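Local coordinates for ribonuclease S-F11 (Nicotiana alata, PDB 1IOO), which cleaves RNA as a secreted T2-type ribonuclease of the style, associated with the self-incompatibility by which the plant rejects its own pollen, at residues D1-F15 with E162-A174. Sequence-based numbering, arbitrary orientation.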
ATOM      1  N   ASP A   1     -12.231  -9.599  16.561  1.00 33.67           N
ATOM      2  CA  ASP A   1     -10.872  -9.586  15.952  1.00 32.92           C
ATOM      3  C   ASP A   1     -10.959  -9.793  14.443  1.00 31.72           C
ATOM      4  O   ASP A   1     -11.649 -10.697  13.969  1.00 33.28           O
ATOM      5  CB  ASP A   1     -10.008 -10.683  16.582  1.00 34.06           C
ATOM      6  CG  ASP A   1      -8.624 -10.747  15.979  1.00 35.76           C
ATOM      7  OD1 ASP A   1      -7.998  -9.678  15.829  1.00 35.97           O
ATOM      8  OD2 ASP A   1      -8.159 -11.863  15.659  1.00 36.96           O
ATOM      9  N   PHE A   2     -10.264  -8.945  13.695  1.00 28.90           N
ATOM     10  CA  PHE A   2     -10.266  -9.039  12.244  1.00 25.56           C
ATOM     11  C   PHE A   2      -9.502 -10.275  11.777  1.00 24.46           C
ATOM     12  O   PHE A   2      -8.805 -10.919  12.563  1.00 24.89           O
ATOM     13  CB  PHE A   2      -9.699  -7.754  11.633  1.00 24.14           C
ATOM     14  CG  PHE A   2      -8.298  -7.445  12.059  1.00 20.71           C
ATOM     15  CD1 PHE A   2      -7.232  -7.724  11.214  1.00 20.10           C
ATOM     16  CD2 PHE A   2      -8.039  -6.874  13.301  1.00 21.13           C
ATOM     17  CE1 PHE A   2      -5.929  -7.441  11.594  1.00 18.06           C
ATOM     18  CE2 PHE A   2      -6.735  -6.588  13.693  1.00 18.63           C
ATOM     19  CZ  PHE A   2      -5.676  -6.873  12.834  1.00 19.66           C
ATOM     20  N   GLU A   3      -9.623 -10.596  10.494  1.00 23.28           N
ATOM     21  CA  GLU A   3      -9.013 -11.802   9.947  1.00 22.20           C
ATOM     22  C   GLU A   3      -7.578 -11.589   9.467  1.00 20.03           C
ATOM     23  O   GLU A   3      -6.742 -12.476   9.629  1.00 19.73           O
ATOM     24  CB  GLU A   3      -9.877 -12.342   8.806  1.00 23.83           C
ATOM     25  CG  GLU A   3     -11.312 -12.630   9.229  1.00 28.01           C
ATOM     26  CD  GLU A   3     -12.141 -13.250   8.123  1.00 29.45           C
ATOM     27  OE1 GLU A   3     -12.152 -12.699   7.005  1.00 30.15           O
ATOM     28  OE2 GLU A   3     -12.789 -14.289   8.378  1.00 32.77           O
ATOM     29  N   TYR A   4      -7.282 -10.438   8.872  1.00 18.55           N
ATOM     30  CA  TYR A   4      -5.929 -10.217   8.365  1.00 15.78           C
ATOM     31  C   TYR A   4      -5.594  -8.741   8.217  1.00 14.32           C
ATOM     32  O   TYR A   4      -6.460  -7.871   8.310  1.00 13.55           O
ATOM     33  CB  TYR A   4      -5.777 -10.899   6.997  1.00 14.38           C
ATOM     34  CG  TYR A   4      -6.668 -10.316   5.914  1.00 15.07           C
ATOM     35  CD1 TYR A   4      -6.219  -9.286   5.087  1.00 15.33           C
ATOM     36  CD2 TYR A   4      -7.980 -10.765   5.745  1.00 16.17           C
ATOM     37  CE1 TYR A   4      -7.053  -8.717   4.124  1.00 16.13           C
ATOM     38  CE2 TYR A   4      -8.822 -10.203   4.788  1.00 15.18           C
ATOM     39  CZ  TYR A   4      -8.359  -9.182   3.983  1.00 16.09           C
ATOM     40  OH  TYR A   4      -9.202  -8.608   3.059  1.00 17.71           O
ATOM     41  N   LEU A   5      -4.310  -8.476   8.007  1.00 12.26           N
ATOM     42  CA  LEU A   5      -3.813  -7.133   7.756  1.00 11.46           C
ATOM     43  C   LEU A   5      -3.325  -7.045   6.326  1.00 10.36           C
ATOM     44  O   LEU A   5      -2.583  -7.916   5.872  1.00 12.02           O
ATOM     45  CB  LEU A   5      -2.622  -6.804   8.658  1.00 11.41           C
ATOM     46  CG  LEU A   5      -2.799  -6.444  10.124  1.00 13.84           C
ATOM     47  CD1 LEU A   5      -1.420  -6.340  10.761  1.00 13.40           C
ATOM     48  CD2 LEU A   5      -3.544  -5.121  10.248  1.00 12.60           C
ATOM     49  N   GLN A   6      -3.751  -6.022   5.601  1.00  9.14           N
ATOM     50  CA  GLN A   6      -3.291  -5.865   4.239  1.00 10.12           C
ATOM     51  C   GLN A   6      -2.407  -4.641   4.094  1.00  9.57           C
ATOM     52  O   GLN A   6      -2.855  -3.511   4.293  1.00  9.71           O
ATOM     53  CB  GLN A   6      -4.462  -5.752   3.251  1.00 11.93           C
ATOM     54  CG  GLN A   6      -3.956  -5.601   1.817  1.00 14.57           C
ATOM     55  CD  GLN A   6      -5.047  -5.437   0.785  1.00 18.92           C
ATOM     56  OE1 GLN A   6      -4.767  -5.351  -0.411  1.00 23.28           O
ATOM     57  NE2 GLN A   6      -6.296  -5.388   1.235  1.00 23.46           N
ATOM     58  N   LEU A   7      -1.130  -4.871   3.811  1.00  8.76           N
ATOM     59  CA  LEU A   7      -0.232  -3.770   3.533  1.00  9.28           C
ATOM     60  C   LEU A   7      -0.405  -3.364   2.082  1.00  9.09           C
ATOM     61  O   LEU A   7      -0.203  -4.181   1.179  1.00  9.47           O
ATOM     62  CB  LEU A   7       1.228  -4.171   3.783  1.00  9.65           C
ATOM     63  CG  LEU A   7       2.263  -3.092   3.434  1.00  9.17           C
ATOM     64  CD1 LEU A   7       2.223  -1.975   4.469  1.00 10.78           C
ATOM     65  CD2 LEU A   7       3.654  -3.711   3.380  1.00 10.95           C
ATOM     66  N   VAL A   8      -0.841  -2.132   1.855  1.00  8.59           N
ATOM     67  CA  VAL A   8      -1.053  -1.655   0.501  1.00  8.64           C
ATOM     68  C   VAL A   8       0.058  -0.724   0.078  1.00  9.10           C
ATOM     69  O   VAL A   8       0.251   0.339   0.672  1.00  9.39           O
ATOM     70  CB  VAL A   8      -2.401  -0.925   0.365  1.00  9.61           C
ATOM     71  CG1 VAL A   8      -2.615  -0.489  -1.085  1.00 11.07           C
ATOM     72  CG2 VAL A   8      -3.526  -1.840   0.828  1.00 11.09           C
ATOM     73  N   LEU A   9       0.798  -1.137  -0.943  1.00  8.22           N
ATOM     74  CA  LEU A   9       1.905  -0.345  -1.458  1.00  9.43           C
ATOM     75  C   LEU A   9       1.543   0.294  -2.788  1.00  9.95           C
ATOM     76  O   LEU A   9       1.090  -0.377  -3.716  1.00  9.84           O
ATOM     77  CB  LEU A   9       3.152  -1.215  -1.635  1.00 10.79           C
ATOM     78  CG  LEU A   9       3.688  -1.865  -0.351  1.00  8.82           C
ATOM     79  CD1 LEU A   9       4.844  -2.794  -0.698  1.00 12.68           C
ATOM     80  CD2 LEU A   9       4.142  -0.803   0.641  1.00 13.45           C
ATOM     81  N   THR A  10       1.754   1.600  -2.864  1.00  9.23           N
ATOM     82  CA  THR A  10       1.458   2.375  -4.054  1.00 11.12           C
ATOM     83  C   THR A  10       2.673   2.497  -4.965  1.00 10.75           C
ATOM     84  O   THR A  10       3.803   2.620  -4.496  1.00  9.49           O
ATOM     85  CB  THR A  10       1.099   3.835  -3.688  1.00 13.05           C
ATOM     86  OG1 THR A  10      -0.122   3.872  -2.945  1.00 18.66           O
ATOM     87  CG2 THR A  10       0.987   4.693  -4.941  1.00 15.82           C
ATOM     88  N   TRP A  11       2.436   2.405  -6.267  1.00 10.32           N
ATOM     89  CA  TRP A  11       3.469   2.712  -7.235  1.00  9.12           C
ATOM     90  C   TRP A  11       3.279   4.178  -7.619  1.00  9.06           C
ATOM     91  O   TRP A  11       2.356   4.511  -8.356  1.00  8.54           O
ATOM     92  CB  TRP A  11       3.356   1.803  -8.465  1.00  9.60           C
ATOM     93  CG  TRP A  11       4.407   2.077  -9.517  1.00  9.56           C
ATOM     94  CD1 TRP A  11       4.188   2.362 -10.834  1.00 10.49           C
ATOM     95  CD2 TRP A  11       5.832   2.117  -9.329  1.00  9.39           C
ATOM     96  NE1 TRP A  11       5.380   2.581 -11.477  1.00 11.51           N
ATOM     97  CE2 TRP A  11       6.406   2.440 -10.579  1.00  9.49           C
ATOM     98  CE3 TRP A  11       6.676   1.914  -8.227  1.00  8.12           C
ATOM     99  CZ2 TRP A  11       7.787   2.566 -10.760  1.00 10.38           C
ATOM    100  CZ3 TRP A  11       8.054   2.041  -8.403  1.00 10.23           C
ATOM    101  CH2 TRP A  11       8.593   2.366  -9.665  1.00  9.97           C
ATOM    102  N   PRO A  12       4.100   5.084  -7.053  1.00  8.19           N
ATOM    103  CA  PRO A  12       4.023   6.531  -7.286  1.00  9.23           C
ATOM    104  C   PRO A  12       3.778   7.012  -8.703  1.00  9.69           C
ATOM    105  O   PRO A  12       2.910   7.860  -8.928  1.00  8.55           O
ATOM    106  CB  PRO A  12       5.323   7.047  -6.687  1.00 10.00           C
ATOM    107  CG  PRO A  12       5.507   6.118  -5.524  1.00  9.37           C
ATOM    108  CD  PRO A  12       5.246   4.778  -6.182  1.00  8.33           C
ATOM    109  N   ALA A  13       4.534   6.493  -9.661  1.00  8.73           N
ATOM    110  CA  ALA A  13       4.361   6.917 -11.042  1.00 10.53           C
ATOM    111  C   ALA A  13       2.918   6.729 -11.496  1.00 10.22           C
ATOM    112  O   ALA A  13       2.359   7.579 -12.188  1.00 12.33           O
ATOM    113  CB  ALA A  13       5.311   6.157 -11.945  1.00  9.77           C
ATOM    114  N   SER A  14       2.312   5.614 -11.103  1.00  9.99           N
ATOM    115  CA  SER A  14       0.930   5.348 -11.471  1.00 10.23           C
ATOM    116  C   SER A  14      -0.028   6.229 -10.670  1.00 10.29           C
ATOM    117  O   SER A  14      -0.964   6.807 -11.221  1.00 11.02           O
ATOM    118  CB  SER A  14       0.593   3.873 -11.245  1.00 11.92           C
ATOM    119  OG  SER A  14      -0.717   3.576 -11.693  1.00 13.01           O
ATOM    120  N   PHE A  15       0.210   6.337  -9.367  1.00  8.63           N
ATOM    121  CA  PHE A  15      -0.656   7.143  -8.525  1.00  9.15           C
ATOM    122  C   PHE A  15      -0.720   8.588  -9.011  1.00  9.36           C
ATOM    123  O   PHE A  15      -1.793   9.185  -9.054  1.00 10.03           O
ATOM    124  CB  PHE A  15      -0.170   7.135  -7.071  1.00 10.12           C
ATOM    125  CG  PHE A  15      -1.057   7.912  -6.139  1.00 11.21           C
ATOM    126  CD1 PHE A  15      -2.122   7.292  -5.495  1.00 14.26           C
ATOM    127  CD2 PHE A  15      -0.853   9.274  -5.946  1.00 11.51           C
ATOM    128  CE1 PHE A  15      -2.977   8.020  -4.669  1.00 13.90           C
ATOM    129  CE2 PHE A  15      -1.699  10.016  -5.127  1.00 13.96           C
ATOM    130  CZ  PHE A  15      -2.765   9.387  -4.485  1.00 14.18           C
ATOM    131  N   GLU A 162      -2.928  -0.709 -15.801  1.00 12.21           N
ATOM    132  CA  GLU A 162      -1.575  -0.506 -15.331  1.00 12.00           C
ATOM    133  C   GLU A 162      -1.449  -0.837 -13.857  1.00 11.13           C
ATOM    134  O   GLU A 162      -2.424  -0.767 -13.109  1.00 12.40           O
ATOM    135  CB  GLU A 162      -1.119   0.930 -15.583  1.00 13.06           C
ATOM    136  CG  GLU A 162      -1.862   2.004 -14.823  1.00 13.70           C
ATOM    137  CD  GLU A 162      -1.305   3.375 -15.137  1.00 14.58           C
ATOM    138  OE1 GLU A 162      -0.317   3.787 -14.491  1.00 15.98           O
ATOM    139  OE2 GLU A 162      -1.843   4.031 -16.050  1.00 18.22           O
ATOM    140  N   LEU A 163      -0.247  -1.230 -13.451  1.00 11.42           N
ATOM    141  CA  LEU A 163       0.009  -1.560 -12.058  1.00 11.77           C
ATOM    142  C   LEU A 163      -0.146  -0.319 -11.204  1.00 12.24           C
ATOM    143  O   LEU A 163       0.603   0.642 -11.358  1.00 12.73           O
ATOM    144  CB  LEU A 163       1.418  -2.140 -11.912  1.00 13.10           C
ATOM    145  CG  LEU A 163       1.774  -2.715 -10.539  1.00 15.16           C
ATOM    146  CD1 LEU A 163       0.841  -3.871 -10.196  1.00 14.84           C
ATOM    147  CD2 LEU A 163       3.216  -3.190 -10.560  1.00 16.36           C
ATOM    148  N   TYR A 164      -1.115  -0.346 -10.296  1.00 11.06           N
ATOM    149  CA  TYR A 164      -1.428   0.813  -9.470  1.00 10.63           C
ATOM    150  C   TYR A 164      -0.979   0.615  -8.025  1.00  9.01           C
ATOM    151  O   TYR A 164      -0.322   1.482  -7.440  1.00  9.71           O
ATOM    152  CB  TYR A 164      -2.938   1.031  -9.539  1.00 10.03           C
ATOM    153  CG  TYR A 164      -3.445   2.270  -8.864  1.00 13.27           C
ATOM    154  CD1 TYR A 164      -3.170   3.532  -9.386  1.00 13.95           C
ATOM    155  CD2 TYR A 164      -4.250   2.181  -7.732  1.00 13.31           C
ATOM    156  CE1 TYR A 164      -3.693   4.681  -8.803  1.00 14.90           C
ATOM    157  CE2 TYR A 164      -4.777   3.323  -7.134  1.00 16.06           C
ATOM    158  CZ  TYR A 164      -4.498   4.568  -7.676  1.00 16.92           C
ATOM    159  OH  TYR A 164      -5.039   5.699  -7.108  1.00 18.18           O
ATOM    160  N   GLU A 165      -1.344  -0.526  -7.450  1.00  9.96           N
ATOM    161  CA  GLU A 165      -0.980  -0.848  -6.075  1.00  9.79           C
ATOM    162  C   GLU A 165      -0.773  -2.344  -5.912  1.00  9.02           C
ATOM    163  O   GLU A 165      -1.296  -3.142  -6.686  1.00  9.62           O
ATOM    164  CB  GLU A 165      -2.092  -0.440  -5.098  1.00 13.27           C
ATOM    165  CG  GLU A 165      -2.496   1.014  -5.109  1.00 16.64           C
ATOM    166  CD  GLU A 165      -3.726   1.271  -4.245  1.00 17.53           C
ATOM    167  OE1 GLU A 165      -4.625   0.402  -4.210  1.00 19.52           O
ATOM    168  OE2 GLU A 165      -3.802   2.345  -3.616  1.00 21.02           O
ATOM    169  N   ILE A 166       0.007  -2.715  -4.904  1.00  8.75           N
ATOM    170  CA  ILE A 166       0.218  -4.110  -4.581  1.00  9.05           C
ATOM    171  C   ILE A 166      -0.101  -4.352  -3.125  1.00  9.19           C
ATOM    172  O   ILE A 166       0.399  -3.648  -2.250  1.00  9.68           O
ATOM    173  CB  ILE A 166       1.667  -4.559  -4.838  1.00  9.80           C
ATOM    174  CG1 ILE A 166       1.976  -4.461  -6.330  1.00 12.28           C
ATOM    175  CG2 ILE A 166       1.862  -6.000  -4.356  1.00  9.50           C
ATOM    176  CD1 ILE A 166       3.422  -4.764  -6.669  1.00 12.71           C
ATOM    177  N   GLY A 167      -0.960  -5.331  -2.868  1.00  8.47           N
ATOM    178  CA  GLY A 167      -1.305  -5.645  -1.499  1.00  9.66           C
ATOM    179  C   GLY A 167      -0.666  -6.945  -1.060  1.00  9.99           C
ATOM    180  O   GLY A 167      -0.603  -7.920  -1.811  1.00 10.60           O
ATOM    181  N   ILE A 168      -0.136  -6.924   0.158  1.00  8.73           N
ATOM    182  CA  ILE A 168       0.461  -8.095   0.785  1.00  7.83           C
ATOM    183  C   ILE A 168      -0.182  -8.287   2.148  1.00  8.49           C
ATOM    184  O   ILE A 168      -0.214  -7.360   2.955  1.00  8.43           O
ATOM    185  CB  ILE A 168       2.000  -7.937   0.897  1.00  9.01           C
ATOM    186  CG1 ILE A 168       2.599  -7.828  -0.511  1.00 12.18           C
ATOM    187  CG2 ILE A 168       2.606  -9.125   1.631  1.00 11.15           C
ATOM    188  CD1 ILE A 168       4.104  -7.597  -0.550  1.00 11.46           C
ATOM    189  N   CYS A 169      -0.709  -9.482   2.396  1.00  9.03           N
ATOM    190  CA  CYS A 169      -1.461  -9.735   3.619  1.00  9.85           C
ATOM    191  C   CYS A 169      -0.676 -10.511   4.660  1.00  9.68           C
ATOM    192  O   CYS A 169       0.193 -11.324   4.348  1.00 11.46           O
ATOM    193  CB  CYS A 169      -2.780 -10.430   3.251  1.00 10.95           C
ATOM    194  SG  CYS A 169      -3.736  -9.294   2.194  1.00 11.69           S
ATOM    195  N   PHE A 170      -1.006 -10.226   5.915  1.00  9.58           N
ATOM    196  CA  PHE A 170      -0.373 -10.842   7.073  1.00 10.33           C
ATOM    197  C   PHE A 170      -1.417 -11.231   8.100  1.00 10.84           C
ATOM    198  O   PHE A 170      -2.553 -10.761   8.052  1.00 12.52           O
ATOM    199  CB  PHE A 170       0.559  -9.844   7.774  1.00 11.24           C
ATOM    200  CG  PHE A 170       1.660  -9.306   6.911  1.00 10.74           C
ATOM    201  CD1 PHE A 170       1.424  -8.279   6.005  1.00 10.91           C
ATOM    202  CD2 PHE A 170       2.943  -9.831   7.012  1.00 11.10           C
ATOM    203  CE1 PHE A 170       2.463  -7.783   5.207  1.00 12.21           C
ATOM    204  CE2 PHE A 170       3.983  -9.345   6.221  1.00 12.66           C
ATOM    205  CZ  PHE A 170       3.741  -8.321   5.319  1.00 11.13           C
ATOM    206  N   THR A 171      -1.038 -12.093   9.034  1.00 11.39           N
ATOM    207  CA  THR A 171      -1.944 -12.422  10.114  1.00 13.07           C
ATOM    208  C   THR A 171      -2.124 -11.189  10.998  1.00 12.64           C
ATOM    209  O   THR A 171      -1.298 -10.279  10.959  1.00 12.41           O
ATOM    210  CB  THR A 171      -1.400 -13.593  10.949  1.00 13.17           C
ATOM    211  OG1 THR A 171      -0.042 -13.327  11.323  1.00 15.26           O
ATOM    212  CG2 THR A 171      -1.470 -14.887  10.145  1.00 14.90           C
ATOM    213  N   PRO A 172      -3.207 -11.126  11.787  1.00 14.71           N
ATOM    214  CA  PRO A 172      -3.460  -9.974  12.659  1.00 16.33           C
ATOM    215  C   PRO A 172      -2.266  -9.530  13.511  1.00 17.26           C
ATOM    216  O   PRO A 172      -2.075  -8.333  13.742  1.00 16.80           O
ATOM    217  CB  PRO A 172      -4.651 -10.436  13.488  1.00 16.68           C
ATOM    218  CG  PRO A 172      -5.432 -11.235  12.482  1.00 15.72           C
ATOM    219  CD  PRO A 172      -4.338 -12.073  11.835  1.00 15.39           C
ATOM    220  N   ASN A 173      -1.465 -10.487  13.971  1.00 18.96           N
ATOM    221  CA  ASN A 173      -0.296 -10.173  14.794  1.00 19.74           C
ATOM    222  C   ASN A 173       0.922  -9.822  13.934  1.00 19.06           C
ATOM    223  O   ASN A 173       1.984  -9.477  14.456  1.00 19.99           O
ATOM    224  CB  ASN A 173       0.033 -11.348  15.731  1.00 22.35           C
ATOM    225  CG  ASN A 173       0.184 -12.660  14.991  1.00 25.55           C
ATOM    226  OD1 ASN A 173       0.121 -12.698  13.764  1.00 26.50           O
ATOM    227  ND2 ASN A 173       0.388 -13.743  15.733  1.00 27.78           N
ATOM    228  N   ALA A 174       0.756  -9.918  12.617  1.00 16.87           N
ATOM    229  CA  ALA A 174       1.809  -9.584  11.652  1.00 17.57           C
ATOM    230  C   ALA A 174       3.036 -10.486  11.795  1.00 18.37           C
ATOM    231  O   ALA A 174       4.131 -10.121  11.370  1.00 18.65           O
ATOM    232  CB  ALA A 174       2.220  -8.123  11.810  1.00 18.21           C
TER
HETATM  233  O   HOH W   1      -2.224   4.038  -4.448  1.00 22.50           O
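Two neighbouring strands of the central antiparallel sheet, 4-10 and 162-170, pair from Leu5-Phe170 to Thr10-Glu165; Leu5-Phe170, Leu7-Ile168 and Leu9-Ile166 are the hydrogen-bonded pairs, each with two N-H...O=C bonds. Trp11 N to Tyr164 O, at 3.1 Å, adds one more beyond the last pair. Leu5, Leu7 and Phe170 face helix 101-113, and the edge of the Phe170 ring, at CE1, meets Leu7 CB at 4.1 Å. On the other face, Gln6 runs out fully extended over Gly167, OE1 lying 3.6 Å from Gly167 CA and hydrogen-bonded to Lys152. Beside it, Cys169 SG, joined to Cys180, lies 3.8 Å from Tyr4 CD1, oblique to the ring. This is the sheet core of the RNase T2 fold, and its Thr10-Glu165 end adjoins the catalytic His32, which both side chains touch; one water, its oxygen 2.6 Å from Thr10 OG1 and 2.5 Å from Glu165 OE2, donates to the carboxylate. Past the strand, the first turn of helix 12-18 folds back on 162-164. With OG swung opposite the backbone N (chi1 -176°), the Ser14 hydroxyl reaches across to Glu162, donating to OE1 at 2.8 Å from above the carboxylate plane, and also sits at the Tyr164 ring edge. Glu162 OE2 makes a salt bridge to Arg195, and an alanine here would probably cost that guanidinium its carboxylate mate and the Ser14 hydroxyl this acceptor. At the opposite, Leu5-Phe170 end, Pro172 lies against the Phe2 ring, Pro172 CB 3.8 Å from Phe2 CZ, and against the carbonyls of Phe2 and Glu3.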